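Hydrolase, isochorismatase family (Pseudomonas putida KT2440, PDB 4H17) probably acts as a hydrolase of the isochorismatase family, built on a Rossmann-like fold. Local coordinates at residues A50-A53 with R54-A58; K103-N107 with A108-T112; T112-H115 with E116-E120; G168-P171 with A172-H176; C189-P192 with T193-I197. All coordinates share one frame; numbering follows the deposited sequence.

Contact 1. Residues A50-A53 with R54-A58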
loop_
_atom_site.group_PDB
_atom_site.type_symbol
_atom_site.label_atom_id
_atom_site.label_comp_id
_atom_site.label_asym_id
_atom_site.label_seq_id
_atom_site.Cartn_x
_atom_site.Cartn_y
_atom_site.Cartn_z
ATOM N N ALA A 50 12.179 4.615 -20.751
ATOM C CA ALA A 50 13.412 5.339 -21.042
ATOM C C ALA A 50 14.136 5.686 -19.729
ATOM O O ALA A 50 15.365 5.622 -19.657
ATOM C CB ALA A 50 13.108 6.593 -21.853
ATOM N N ASN A 51 13.379 6.020 -18.678
ATOM C CA ASN A 51 14.001 6.341 -17.381
ATOM C C ASN A 51 14.565 5.130 -16.644
ATOM O O ASN A 51 15.632 5.224 -16.063
ATOM C CB ASN A 51 13.091 7.186 -16.507
ATOM C CG ASN A 51 13.063 8.635 -16.933
ATOM O OD1 ASN A 51 14.083 9.207 -17.353
ATOM N ND2 ASN A 51 11.910 9.270 -16.805
ATOM N N ILE A 52 13.902 3.976 -16.755
ATOM C CA ILE A 52 14.462 2.751 -16.188
ATOM C C ILE A 52 15.807 2.464 -16.904
ATOM O O ILE A 52 16.811 2.109 -16.296
ATOM C CB ILE A 52 13.459 1.568 -16.250
ATOM C CG1 ILE A 52 12.264 1.854 -15.355
ATOM C CG2 ILE A 52 14.181 0.308 -15.814
ATOM C CD1 ILE A 52 11.129 0.874 -15.458
ATOM N N ALA A 53 15.843 2.668 -18.223
ATOM C CA ALA A 53 17.030 2.414 -18.969
ATOM C C ALA A 53 18.150 3.343 -18.512
ATOM O O ALA A 53 19.267 2.927 -18.375
ATOM C CB ALA A 53 16.783 2.537 -20.464
ATOM N N ARG A 54 17.799 4.606 -18.221
ATOM C CA ARG A 54 18.783 5.561 -17.697
ATOM C C ARG A 54 19.314 5.116 -16.342
ATOM O O ARG A 54 20.525 5.215 -16.099
ATOM C CB ARG A 54 18.217 6.974 -17.604
ATOM C CG ARG A 54 17.890 7.557 -18.954
ATOM C CD ARG A 54 17.312 8.960 -18.871
ATOM N NE ARG A 54 17.070 9.455 -20.228
ATOM C CZ ARG A 54 15.878 9.677 -20.790
ATOM N NH1 ARG A 54 14.738 9.500 -20.125
ATOM N NH2 ARG A 54 15.809 10.132 -22.031
ATOM N N LEU A 55 18.434 4.630 -15.467
ATOM C CA LEU A 55 18.864 4.187 -14.154
ATOM C C LEU A 55 19.746 2.974 -14.299
ATOM O O LEU A 55 20.784 2.887 -13.646
ATOM C CB LEU A 55 17.671 3.835 -13.267
ATOM C CG LEU A 55 16.780 5.003 -12.801
ATOM C CD1 LEU A 55 15.476 4.469 -12.241
ATOM C CD2 LEU A 55 17.521 5.882 -11.796
ATOM N N LEU A 56 19.355 2.042 -15.159
ATOM C CA LEU A 56 20.184 0.856 -15.395
ATOM C C LEU A 56 21.564 1.189 -15.916
ATOM O O LEU A 56 22.580 0.647 -15.462
ATOM C CB LEU A 56 19.534 -0.043 -16.428
ATOM C CG LEU A 56 18.523 -1.024 -15.930
ATOM C CD1 LEU A 56 17.925 -1.699 -17.148
ATOM C CD2 LEU A 56 19.224 -2.055 -15.029
ATOM N N ASP A 57 21.606 2.099 -16.879
ATOM C CA ASP A 57 22.861 2.552 -17.451
ATOM C C ASP A 57 23.758 3.076 -16.351
ATOM O O ASP A 57 24.920 2.684 -16.269
ATOM C CB ASP A 57 22.603 3.621 -18.516
ATOM C CG ASP A 57 23.878 4.116 -19.187
ATOM O OD1 ASP A 57 24.685 3.278 -19.641
ATOM O OD2 ASP A 57 24.064 5.352 -19.254
ATOM N N ALA A 58 23.223 3.993 -15.531
ATOM C CA ALA A 58 23.963 4.632 -14.430
ATOM C C ALA A 58 24.425 3.654 -13.371
ATOM O O ALA A 58 25.544 3.744 -12.911
ATOM C CB ALA A 58 23.167 5.773 -13.815
#

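Contact 2. Residues K103-N107 with A108-T112. With SO4 (sulfate ion), chain D; SO4 (sulfate ion), chain E.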
loop_
_atom_site.group_PDB
_atom_site.type_symbol
_atom_site.label_atom_id
_atom_site.label_comp_id
_atom_site.label_asym_id
_atom_site.label_seq_id
_atom_site.Cartn_x
_atom_site.Cartn_y
_atom_site.Cartn_z
ATOM N N LYS A 103 8.316 -13.670 -8.612
ATOM C CA LYS A 103 7.444 -13.541 -7.445
ATOM C C LYS A 103 5.964 -13.853 -7.752
ATOM O O LYS A 103 5.476 -13.624 -8.899
ATOM C CB LYS A 103 7.575 -12.126 -6.888
ATOM C CG LYS A 103 6.929 -11.078 -7.777
ATOM C CD LYS A 103 6.956 -9.696 -7.146
ATOM C CE LYS A 103 6.119 -8.729 -7.945
ATOM N NZ LYS A 103 4.666 -8.971 -7.938
ATOM N N ARG A 104 5.235 -14.299 -6.727
ATOM C CA ARG A 104 3.789 -14.549 -6.851
ATOM C C ARG A 104 2.906 -13.390 -6.378
ATOM O O ARG A 104 1.827 -13.156 -6.945
ATOM C CB ARG A 104 3.359 -15.823 -6.118
ATOM C CG ARG A 104 1.883 -16.141 -6.385
ATOM C CD ARG A 104 1.533 -16.295 -7.873
ATOM N NE ARG A 104 2.171 -17.500 -8.341
ATOM C CZ ARG A 104 2.262 -17.931 -9.600
ATOM N NH1 ARG A 104 1.795 -17.234 -10.621
ATOM N NH2 ARG A 104 2.874 -19.082 -9.821
HETATM N N MSE A 105 3.373 -12.661 -5.363
HETATM C CA MSE A 105 2.542 -11.662 -4.730
HETATM C C MSE A 105 2.957 -10.288 -5.125
HETATM O O MSE A 105 4.129 -10.068 -5.507
HETATM C CB MSE A 105 2.647 -11.742 -3.195
HETATM C CG MSE A 105 2.481 -13.131 -2.648
HETATM SE SE MSE A 105 0.818 -13.974 -3.173
HETATM C CE MSE A 105 -0.344 -12.654 -2.436
ATOM N N PRO A 106 2.073 -9.284 -4.949
ATOM C CA PRO A 106 2.513 -7.877 -5.110
ATOM C C PRO A 106 3.718 -7.521 -4.231
ATOM O O PRO A 106 4.601 -6.827 -4.676
ATOM C CB PRO A 106 1.261 -7.062 -4.746
ATOM C CG PRO A 106 0.122 -7.966 -5.105
ATOM C CD PRO A 106 0.605 -9.366 -4.764
ATOM N N ASN A 107 3.760 -8.062 -3.016
ATOM C CA ASN A 107 4.903 -7.991 -2.138
ATOM C C ASN A 107 6.048 -8.865 -2.677
ATOM O O ASN A 107 6.019 -10.084 -2.572
ATOM C CB ASN A 107 4.485 -8.477 -0.748
ATOM C CG ASN A 107 5.646 -8.633 0.204
ATOM O OD1 ASN A 107 6.779 -8.172 -0.084
ATOM N ND2 ASN A 107 5.411 -9.310 1.296
ATOM N N ALA A 108 7.099 -8.204 -3.187
ATOM C CA ALA A 108 8.207 -8.925 -3.794
ATOM C C ALA A 108 9.104 -9.688 -2.816
ATOM O O ALA A 108 9.960 -10.466 -3.254
ATOM C CB ALA A 108 9.062 -8.015 -4.677
ATOM N N PHE A 109 8.914 -9.471 -1.505
ATOM C CA PHE A 109 9.608 -10.290 -0.479
ATOM C C PHE A 109 9.031 -11.684 -0.286
ATOM O O PHE A 109 9.748 -12.603 0.141
ATOM C CB PHE A 109 9.610 -9.554 0.856
ATOM C CG PHE A 109 10.443 -8.291 0.852
ATOM C CD1 PHE A 109 9.862 -7.081 0.506
ATOM C CD2 PHE A 109 11.787 -8.308 1.208
ATOM C CE1 PHE A 109 10.581 -5.930 0.525
ATOM C CE2 PHE A 109 12.538 -7.142 1.167
ATOM C CZ PHE A 109 11.920 -5.954 0.862
ATOM N N LYS A 110 7.722 -11.837 -0.513
ATOM C CA LYS A 110 7.018 -13.055 -0.113
ATOM C C LYS A 110 7.471 -14.253 -0.923
ATOM O O LYS A 110 7.278 -14.307 -2.138
ATOM C CB LYS A 110 5.504 -12.855 -0.215
ATOM C CG LYS A 110 4.639 -14.074 0.088
ATOM C CD LYS A 110 4.789 -14.629 1.503
ATOM C CE LYS A 110 3.588 -15.497 1.907
ATOM N NZ LYS A 110 3.616 -15.896 3.354
ATOM N N ASN A 111 8.092 -15.201 -0.222
ATOM C CA ASN A 111 8.645 -16.425 -0.825
ATOM C C ASN A 111 9.692 -16.229 -1.932
ATOM O O ASN A 111 9.827 -17.075 -2.818
ATOM C CB ASN A 111 7.516 -17.342 -1.324
ATOM C CG ASN A 111 6.530 -17.723 -0.232
ATOM O OD1 ASN A 111 6.899 -17.959 0.930
ATOM N ND2 ASN A 111 5.259 -17.820 -0.604
ATOM N N THR A 112 10.491 -15.159 -1.834
ATOM C CA THR A 112 11.547 -14.892 -2.845
ATOM C C THR A 112 12.988 -14.805 -2.288
ATOM O O THR A 112 13.954 -14.723 -3.039
ATOM C CB THR A 112 11.300 -13.568 -3.572
ATOM O OG1 THR A 112 11.420 -12.506 -2.606
ATOM C CG2 THR A 112 9.947 -13.542 -4.270
HETATM S S SO4 D . 7.489 -11.580 3.732
HETATM O O1 SO4 D . 6.252 -12.298 3.387
HETATM O O2 SO4 D . 7.323 -10.222 3.238
HETATM O O3 SO4 D . 8.613 -12.233 3.040
HETATM O O4 SO4 D . 7.668 -11.577 5.224
HETATM S S SO4 E . 1.170 -13.621 -11.376
HETATM O O1 SO4 E . 0.469 -12.672 -10.435
HETATM O O2 SO4 E . 0.200 -14.738 -11.618
HETATM O O3 SO4 E . 2.474 -13.989 -10.939
HETATM O O4 SO4 E . 1.202 -12.881 -12.663
HETATM O O HOH W 1 6.564 -15.579 -4.524
HETATM O O HOH W 2 5.902 -12.514 -3.860
#

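Contact 3. Residues T112-H115 with E116-E120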
loop_
_atom_site.group_PDB
_atom_site.type_symbol
_atom_site.label_atom_id
_atom_site.label_comp_id
_atom_site.label_asym_id
_atom_site.label_seq_id
_atom_site.Cartn_x
_atom_site.Cartn_y
_atom_site.Cartn_z
ATOM N N THR A 112 10.491 -15.159 -1.834
ATOM C CA THR A 112 11.547 -14.892 -2.845
ATOM C C THR A 112 12.988 -14.805 -2.288
ATOM O O THR A 112 13.954 -14.723 -3.039
ATOM C CB THR A 112 11.300 -13.568 -3.572
ATOM O OG1 THR A 112 11.420 -12.506 -2.606
ATOM C CG2 THR A 112 9.947 -13.542 -4.270
ATOM N N LYS A 113 13.109 -14.734 -0.983
ATOM C CA LYS A 113 14.425 -14.463 -0.380
ATOM C C LYS A 113 15.016 -13.088 -0.737
ATOM O O LYS A 113 16.235 -12.834 -0.579
ATOM C CB LYS A 113 15.420 -15.580 -0.695
ATOM C CG LYS A 113 15.108 -16.835 0.098
ATOM C CD LYS A 113 16.116 -17.957 -0.112
ATOM C CE LYS A 113 15.991 -19.011 0.979
ATOM N NZ LYS A 113 14.605 -19.543 1.107
ATOM N N LEU A 114 14.157 -12.179 -1.225
ATOM C CA LEU A 114 14.596 -10.807 -1.446
ATOM C C LEU A 114 15.212 -10.201 -0.189
ATOM O O LEU A 114 16.236 -9.504 -0.273
ATOM C CB LEU A 114 13.441 -9.939 -1.970
ATOM C CG LEU A 114 13.743 -8.453 -2.182
ATOM C CD1 LEU A 114 14.892 -8.194 -3.137
ATOM C CD2 LEU A 114 12.490 -7.691 -2.648
ATOM N N HIS A 115 14.660 -10.505 0.974
ATOM C CA HIS A 115 15.248 -9.987 2.218
ATOM C C HIS A 115 16.708 -10.450 2.434
ATOM O O HIS A 115 17.607 -9.617 2.636
ATOM C CB HIS A 115 14.364 -10.323 3.407
ATOM C CG HIS A 115 14.785 -9.605 4.639
ATOM N ND1 HIS A 115 14.636 -10.128 5.900
ATOM C CD2 HIS A 115 15.363 -8.396 4.794
ATOM C CE1 HIS A 115 15.114 -9.269 6.787
ATOM N NE2 HIS A 115 15.560 -8.207 6.144
ATOM N N GLU A 116 16.944 -11.755 2.302
ATOM C CA GLU A 116 18.263 -12.358 2.475
ATOM C C GLU A 116 19.224 -11.729 1.481
ATOM O O GLU A 116 20.363 -11.395 1.823
ATOM C CB GLU A 116 18.140 -13.884 2.226
ATOM C CG GLU A 116 19.384 -14.767 2.352
ATOM C CD GLU A 116 19.062 -16.262 2.249
ATOM O OE1 GLU A 116 17.865 -16.627 2.162
ATOM O OE2 GLU A 116 19.997 -17.085 2.280
ATOM N N THR A 117 18.750 -11.535 0.251
ATOM C CA THR A 117 19.550 -10.920 -0.784
ATOM C C THR A 117 19.942 -9.480 -0.415
ATOM O O THR A 117 21.135 -9.065 -0.508
ATOM C CB THR A 117 18.822 -10.940 -2.114
ATOM O OG1 THR A 117 18.656 -12.320 -2.486
ATOM C CG2 THR A 117 19.595 -10.193 -3.182
ATOM N N LEU A 118 18.967 -8.682 -0.019
ATOM C CA LEU A 118 19.276 -7.301 0.355
ATOM C C LEU A 118 20.198 -7.229 1.590
ATOM O O LEU A 118 21.065 -6.364 1.629
ATOM C CB LEU A 118 18.006 -6.498 0.567
ATOM C CG LEU A 118 17.107 -6.322 -0.649
ATOM C CD1 LEU A 118 15.868 -5.538 -0.229
ATOM C CD2 LEU A 118 17.898 -5.612 -1.728
ATOM N N GLN A 119 20.046 -8.163 2.538
ATOM C CA GLN A 119 20.959 -8.268 3.703
ATOM C C GLN A 119 22.399 -8.525 3.253
ATOM O O GLN A 119 23.334 -7.834 3.662
ATOM C CB GLN A 119 20.472 -9.338 4.676
ATOM C CG GLN A 119 19.272 -8.867 5.452
ATOM C CD GLN A 119 18.684 -9.959 6.324
ATOM O OE1 GLN A 119 18.510 -11.090 5.885
ATOM N NE2 GLN A 119 18.397 -9.627 7.564
ATOM N N GLU A 120 22.544 -9.474 2.336
ATOM C CA GLU A 120 23.814 -9.822 1.794
ATOM C C GLU A 120 24.492 -8.664 1.072
ATOM O O GLU A 120 25.745 -8.521 1.101
ATOM C CB GLU A 120 23.590 -10.946 0.812
ATOM C CG GLU A 120 24.846 -11.631 0.358
ATOM C CD GLU A 120 24.554 -12.839 -0.512
ATOM O OE1 GLU A 120 23.402 -12.981 -0.944
ATOM O OE2 GLU A 120 25.470 -13.639 -0.726
HETATM O O HOH W 3 16.219 -13.185 -3.824
#

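Contact 4. Residues G168-P171 with A172-H176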
loop_
_atom_site.group_PDB
_atom_site.type_symbol
_atom_site.label_atom_id
_atom_site.label_comp_id
_atom_site.label_asym_id
_atom_site.label_seq_id
_atom_site.Cartn_x
_atom_site.Cartn_y
_atom_site.Cartn_z
ATOM N N GLY A 168 -17.238 4.469 -13.112
ATOM C CA GLY A 168 -16.506 5.613 -13.608
ATOM C C GLY A 168 -15.045 5.248 -13.696
ATOM O O GLY A 168 -14.622 4.126 -13.310
ATOM N N VAL A 169 -14.236 6.207 -14.142
ATOM C CA VAL A 169 -12.821 5.957 -14.356
ATOM C C VAL A 169 -11.921 7.055 -13.796
ATOM O O VAL A 169 -12.201 8.242 -13.932
ATOM C CB VAL A 169 -12.521 5.807 -15.854
ATOM C CG1 VAL A 169 -11.074 5.399 -16.051
ATOM C CG2 VAL A 169 -13.455 4.797 -16.495
ATOM N N ILE A 170 -10.880 6.646 -13.098
ATOM C CA ILE A 170 -9.863 7.583 -12.623
ATOM C C ILE A 170 -8.640 7.433 -13.535
ATOM O O ILE A 170 -8.069 6.331 -13.664
ATOM C CB ILE A 170 -9.459 7.340 -11.171
ATOM C CG1 ILE A 170 -10.675 7.439 -10.225
ATOM C CG2 ILE A 170 -8.375 8.350 -10.767
ATOM C CD1 ILE A 170 -10.472 6.986 -8.807
ATOM N N PRO A 171 -8.243 8.516 -14.197
ATOM C CA PRO A 171 -7.053 8.388 -15.026
ATOM C C PRO A 171 -5.821 7.913 -14.307
ATOM O O PRO A 171 -5.523 8.303 -13.158
ATOM C CB PRO A 171 -6.814 9.796 -15.569
ATOM C CG PRO A 171 -8.099 10.486 -15.418
ATOM C CD PRO A 171 -8.886 9.838 -14.337
ATOM N N ALA A 172 -4.980 7.247 -15.086
ATOM C CA ALA A 172 -3.697 6.766 -14.639
ATOM C C ALA A 172 -2.865 7.865 -13.969
ATOM O O ALA A 172 -2.313 7.620 -12.913
ATOM C CB ALA A 172 -2.949 6.162 -15.817
ATOM N N ALA A 173 -2.837 9.084 -14.533
ATOM C CA ALA A 173 -2.045 10.169 -13.954
ATOM C C ALA A 173 -2.487 10.509 -12.547
ATOM O O ALA A 173 -1.653 10.870 -11.703
ATOM C CB ALA A 173 -2.079 11.424 -14.840
ATOM N N GLN A 174 -3.795 10.430 -12.313
ATOM C CA GLN A 174 -4.377 10.838 -11.026
ATOM C C GLN A 174 -4.054 9.733 -10.016
ATOM O O GLN A 174 -3.594 9.999 -8.895
ATOM C CB GLN A 174 -5.855 11.076 -11.120
ATOM C CG GLN A 174 -6.181 12.394 -11.759
ATOM C CD GLN A 174 -7.655 12.631 -11.848
ATOM O OE1 GLN A 174 -8.402 12.327 -10.916
ATOM N NE2 GLN A 174 -8.087 13.220 -12.965
ATOM N N ILE A 175 -4.230 8.483 -10.439
ATOM C CA ILE A 175 -3.811 7.382 -9.567
ATOM C C ILE A 175 -2.332 7.500 -9.191
ATOM O O ILE A 175 -1.957 7.317 -8.058
ATOM C CB ILE A 175 -4.013 6.009 -10.237
ATOM C CG1 ILE A 175 -5.485 5.754 -10.572
ATOM C CG2 ILE A 175 -3.409 4.920 -9.358
ATOM C CD1 ILE A 175 -6.461 5.754 -9.417
ATOM N N HIS A 176 -1.487 7.719 -10.190
ATOM C CA HIS A 176 -0.060 7.755 -9.974
ATOM C C HIS A 176 0.359 8.927 -9.030
ATOM O O HIS A 176 1.124 8.735 -8.109
ATOM C CB HIS A 176 0.651 7.791 -11.310
ATOM C CG HIS A 176 2.122 7.546 -11.211
ATOM N ND1 HIS A 176 2.647 6.329 -10.858
ATOM C CD2 HIS A 176 3.182 8.364 -11.423
ATOM C CE1 HIS A 176 3.963 6.392 -10.867
ATOM N NE2 HIS A 176 4.313 7.616 -11.220
#

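Contact 5. Residues C189-P192 with T193-I197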
loop_
_atom_site.group_PDB
_atom_site.type_symbol
_atom_site.label_atom_id
_atom_site.label_comp_id
_atom_site.label_asym_id
_atom_site.label_seq_id
_atom_site.Cartn_x
_atom_site.Cartn_y
_atom_site.Cartn_z
ATOM N N CYS A 189 11.231 8.284 0.051
ATOM C CA CYS A 189 11.577 9.515 -0.687
ATOM C C CYS A 189 11.091 9.313 -2.083
ATOM O O CYS A 189 11.258 8.226 -2.649
ATOM C CB CYS A 189 13.079 9.746 -0.669
ATOM S SG CYS A 189 13.665 10.325 0.936
ATOM N N VAL A 190 10.484 10.336 -2.666
ATOM C CA VAL A 190 10.051 10.251 -4.058
ATOM C C VAL A 190 10.872 11.261 -4.818
ATOM O O VAL A 190 10.948 12.442 -4.418
ATOM C CB VAL A 190 8.536 10.499 -4.178
ATOM C CG1 VAL A 190 8.070 10.497 -5.618
ATOM C CG2 VAL A 190 7.747 9.448 -3.366
ATOM N N ALA A 191 11.480 10.816 -5.925
ATOM C CA ALA A 191 12.445 11.642 -6.670
ATOM C C ALA A 191 12.377 11.331 -8.155
ATOM O O ALA A 191 12.003 10.220 -8.522
ATOM C CB ALA A 191 13.834 11.395 -6.161
ATOM N N PRO A 192 12.708 12.321 -9.026
ATOM C CA PRO A 192 12.797 12.051 -10.453
ATOM C C PRO A 192 14.161 11.450 -10.829
ATOM O O PRO A 192 15.172 11.623 -10.138
ATOM C CB PRO A 192 12.606 13.415 -11.083
ATOM C CG PRO A 192 13.139 14.373 -10.078
ATOM C CD PRO A 192 12.955 13.748 -8.720
ATOM N N THR A 193 14.154 10.700 -11.934
ATOM C CA THR A 193 15.316 9.990 -12.420
ATOM C C THR A 193 16.534 10.923 -12.507
ATOM O O THR A 193 17.643 10.535 -12.138
ATOM C CB THR A 193 14.999 9.387 -13.811
ATOM O OG1 THR A 193 13.955 8.406 -13.704
ATOM C CG2 THR A 193 16.188 8.746 -14.499
ATOM N N ALA A 194 16.297 12.120 -13.024
ATOM C CA ALA A 194 17.375 13.092 -13.292
ATOM C C ALA A 194 18.138 13.466 -12.026
ATOM O O ALA A 194 19.322 13.776 -12.078
ATOM C CB ALA A 194 16.801 14.334 -13.956
ATOM N N SER A 195 17.483 13.390 -10.870
ATOM C CA SER A 195 18.140 13.707 -9.607
ATOM C C SER A 195 19.097 12.601 -9.101
ATOM O O SER A 195 19.797 12.817 -8.136
ATOM C CB SER A 195 17.098 13.954 -8.520
ATOM O OG SER A 195 16.543 12.726 -8.046
ATOM N N LEU A 196 19.113 11.439 -9.749
ATOM C CA LEU A 196 19.855 10.262 -9.255
ATOM C C LEU A 196 21.035 9.881 -10.143
ATOM O O LEU A 196 21.938 9.177 -9.700
ATOM C CB LEU A 196 18.895 9.045 -9.097
ATOM C CG LEU A 196 17.839 9.218 -8.007
ATOM C CD1 LEU A 196 16.701 8.208 -8.150
ATOM C CD2 LEU A 196 18.435 9.099 -6.612
ATOM N N ILE A 197 21.020 10.343 -11.391
ATOM C CA ILE A 197 21.965 9.880 -12.416
ATOM C C ILE A 197 23.003 10.924 -12.820
ATOM O O ILE A 197 22.974 12.073 -12.372
ATOM C CB ILE A 197 21.233 9.455 -13.700
ATOM C CG1 ILE A 197 20.371 10.604 -14.239
ATOM C CG2 ILE A 197 20.404 8.203 -13.437
ATOM C CD1 ILE A 197 19.957 10.436 -15.688
ATOM O OXT ILE A 197 23.863 10.615 -13.659
#

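Contact 1. Residues A50-A53 with R54-A58
Arg54 reaches back along one turn of helix 45-61 to Asn51, and its side chain can be followed atom by atom. Arg54 CB starts beside the backbone, 3.5 Å from Asn51 O. With CG anti to its own carbonyl carbon (chi1 -65°), the chain is turned toward the start of the helix, and Arg54 CG passes 3.3 Å from Ala50 O. From there to NE the chain is extended, and Arg54 CD lies 3.6 Å from Asn51 OD1. At the tip, Arg54 NH1 donates to Asn51 OD1 at 2.9 Å, with an N-H...O angle of 152°. The oxygen lies close to the guanidinium plane, at its edge, but the donor stands well above the amide's carbonyl plane, 55° out of it. The bond is therefore close to the plane of the guanidinium but off the lone pairs of the asparagine oxygen. The amide and guanidinium planes are steeply inclined to each other. Ala50 CB comes within 3.8 Å of Arg54 NH1.

NH1 has a second partner, a salt bridge with Glu47, one turn before Asn51. Asn51 ND2 donates to the backbone oxygen of Asp156, which ties the amide at both ends. On the inward side, Ile52 CG2 approaches Leu56 CD1 at 4.5 Å, and both side chains pack on Ile28 of the central sheet. Backbone bonds from residue i+4 to residue i, such as Leu56 N to Ile52 O at 2.8 Å, run through the segment. The arrangement is that of an amphipathic alpha-helix serving as the crossover of a beta-alpha-beta unit, here between strands 24-29 and 66-71 of a Rossmann-like parallel sheet.

Contact 2. Residues K103-N107 with A108-T112
Asn107 and Phe109 are joined by a short side-chain-to-backbone bond: Phe109 N donates to Asn107 OD1 at 2.9 Å, approaching from above the amide's carbonyl plane. CG of Asn107 is anti to its backbone N (chi1 172°), which carries the amide forward over the next two residues and sets OD1 at the edge of the Phe109 ring. The backbone closes the same bend, Lys110 N donating to Asn107 O at 3.2 Å. Apolar contacts complete this first shell. Lys103 CD rests 3.7 Å from Ala108 CB, and the methylenes of selenomethionine Met105 and of Lys110, in one of its two conformers, run side by side in the same direction.

The bend from Asn107 to Lys110 is a type I beta turn whose first residue accepts through its side chain from the backbone N two residues on, the bonding of an Asx turn. It lies in the connection between strand 99-103 and helix 114-121. Two waters span the mouth of this loop; one of them accepts from Arg104 N and donates to Lys110 O.

Farther out, Asn107 ND2 donates to O2 of a bound sulfate at 2.9 Å with an N-H...O angle of 165°, and also to Asp146 of the second subunit. Arg143 of this chain and Arg143 of the second subunit both pack on Asn107, placing the turn at the dimer interface. Lys103 NZ donates to Met105 O at 2.7 Å and to Ser136, and is near Asp30 in a long, weak ion pair. A second sulfate, probably from the crystallisation liquor like the first, sits at the guanidinium edge of Arg104; Arg104 NH1 donates to its O2 at 3.1 Å.

Contact 3. Residues T112-H115 with E116-E120
His115 and Gln119 stack one turn apart on helix 114-121, the amide of Gln119 lying over one face of the imidazole. Their planes are only 23° apart. Gln119 CD stands 3.5 Å above the ring plane of His115, offset toward the rim, and Gln119 NE2 comes to 3.4 Å from His115 CE1. Gln119 CG adds an off-centre CH-pi approach, 4.2 Å from the His115 ring centroid. The pairing follows from the torsions: the histidine ring swings anti to its backbone N (chi1 -169°), toward the later turns, whereas the glutamine turns back with CG anti to its carbonyl carbon.

Lys113 and Glu116 run side by side and point the same way. In one of two conformers of Glu116, and so tentatively, the carboxylate touches methylenes, Glu116 OE1 lying 3.2 Å from Lys113 CD. The ammonium bends off at its last torsion, so in that conformer it does not pair directly with the carboxylate. On the buried side, Leu114 crosses Leu118 at a slant, Leu114 CD1 to Leu118 CG 3.8 Å.

Just before the helix, Leu114 N donates to Thr112 OG1 at 3.1 Å, an ST turn, and Lys113 takes the N-cap position. Among its neighbours, the helix turns Leu114 and Leu118 onto Ile67 of strand 66-71, while Thr117 meets Ile99 of the edge strand 99-103. The ring of His115 also stacks with Tyr147, beyond the end of helix 133-146.

Contact 4. Residues G168-P171 with A172-H176
The start of helix 172-186, where strand 168-170 of a two-stranded antiparallel hairpin runs into it, is a helix N-terminus with Pro171 at the N-cap position. The axes of strand 168-170 and of helix segment 172-176 make an angle of 57°, and the side chains on both sides of the proline close the bend. Pro171 O takes two backbone donors. Ile175 N approaches Pro171 O almost straight at 3.0 Å, with an N-H...O angle of 169°, while Gln174 N comes to Pro171 O from above the carbonyl plane at 2.9 Å. Ala172 N, a first-turn donor, is held by the carboxylate of Asp162.

Gln174 lies alongside the proline ring, Gln174 NE2 3.7 Å from Pro171 CG. Its amide is also paired across the dimer, OE1 accepting from Gln174 NE2 of the second subunit. Ile170 and Ile175 face Ala181 and Val182, respectively, of that subunit, so the strand-helix junction forms part of the interface.

Within the chain these two isoleucines meet at about a right angle. Ile175 bends at its second torsion (chi2 -60°), bringing its terminal methyl back to the strand, and Ile175 CD1 presses against Ile170 CG2 at 3.5 Å, tighter than ordinary van der Waals contact.

Contact 5. Residues C189-P192 with T193-I197
Ser195 returns to Pro192 through both its backbone and its side chain, and hydrogen bonding dominates the contact. Ser195 OG donates to Pro192 O at 2.7 Å, in the carbonyl plane. Ser195 N donates to Pro192 O at 3.0 Å, but from above that plane, with an N-H...O angle of 143°. One acceptor is thus gripped from two directions by a single residue. The hydroxyl gets there because it sits between the backbone N and the carbonyl carbon of its own residue (chi1 77°), directed back toward the proline. The backbone bond belongs to the 3-10 segment 193-195, and Leu196 N continues the pattern by donating to Thr193 O at 2.9 Å.

Van der Waals contacts are lighter. Ala191 CB lies 3.6 Å from Ser195 OG, and Pro192 CD is 3.8 Å from Ser195 OG, so the hydroxyl oxygen touches carbon of both residues before the turn. Thr193 packs on Asn51 and Arg54 of helix 45-61.

Polar links beyond the two segments fix the turn to the fold. Thr193 OG1 is hydrogen-bonded to the carboxylate of Asp156, while Ala191 makes backbone bonds with Leu153 and Glu155, adding edge strand 189-191 to the parallel sheet.

Chemically, two bonds on one carbonyl, one in its plane and one above it, fix the Ser195 hydroxyl, and the bond to Asp156 anchors the start of the 3-10 turn, from which the C-terminal residues pack over strand 150-159 and against helix 45-61.

From the N terminus, contact 1 comes first, within the helix that crosses from strand 24-29 to strand 66-71. Contact 2 follows on the loop leaving strand 99-103 and hands over directly to contact 3; Phe109 packs on Leu114 and Leu118. Contact 4 lies where the hairpin strand 168-170 enters helix 172-186, and contact 5 closes the turn after strand 189-191. All five are local and in series along the chain, apart from the shared Thr112 of contacts 2 and 3, so none encloses or crosses another. In space, contact 5 returns to contact 1, Ile197 meeting Leu55 and Ala58. Contacts 2 and 4, centres about 26 Å apart, both reach the second subunit.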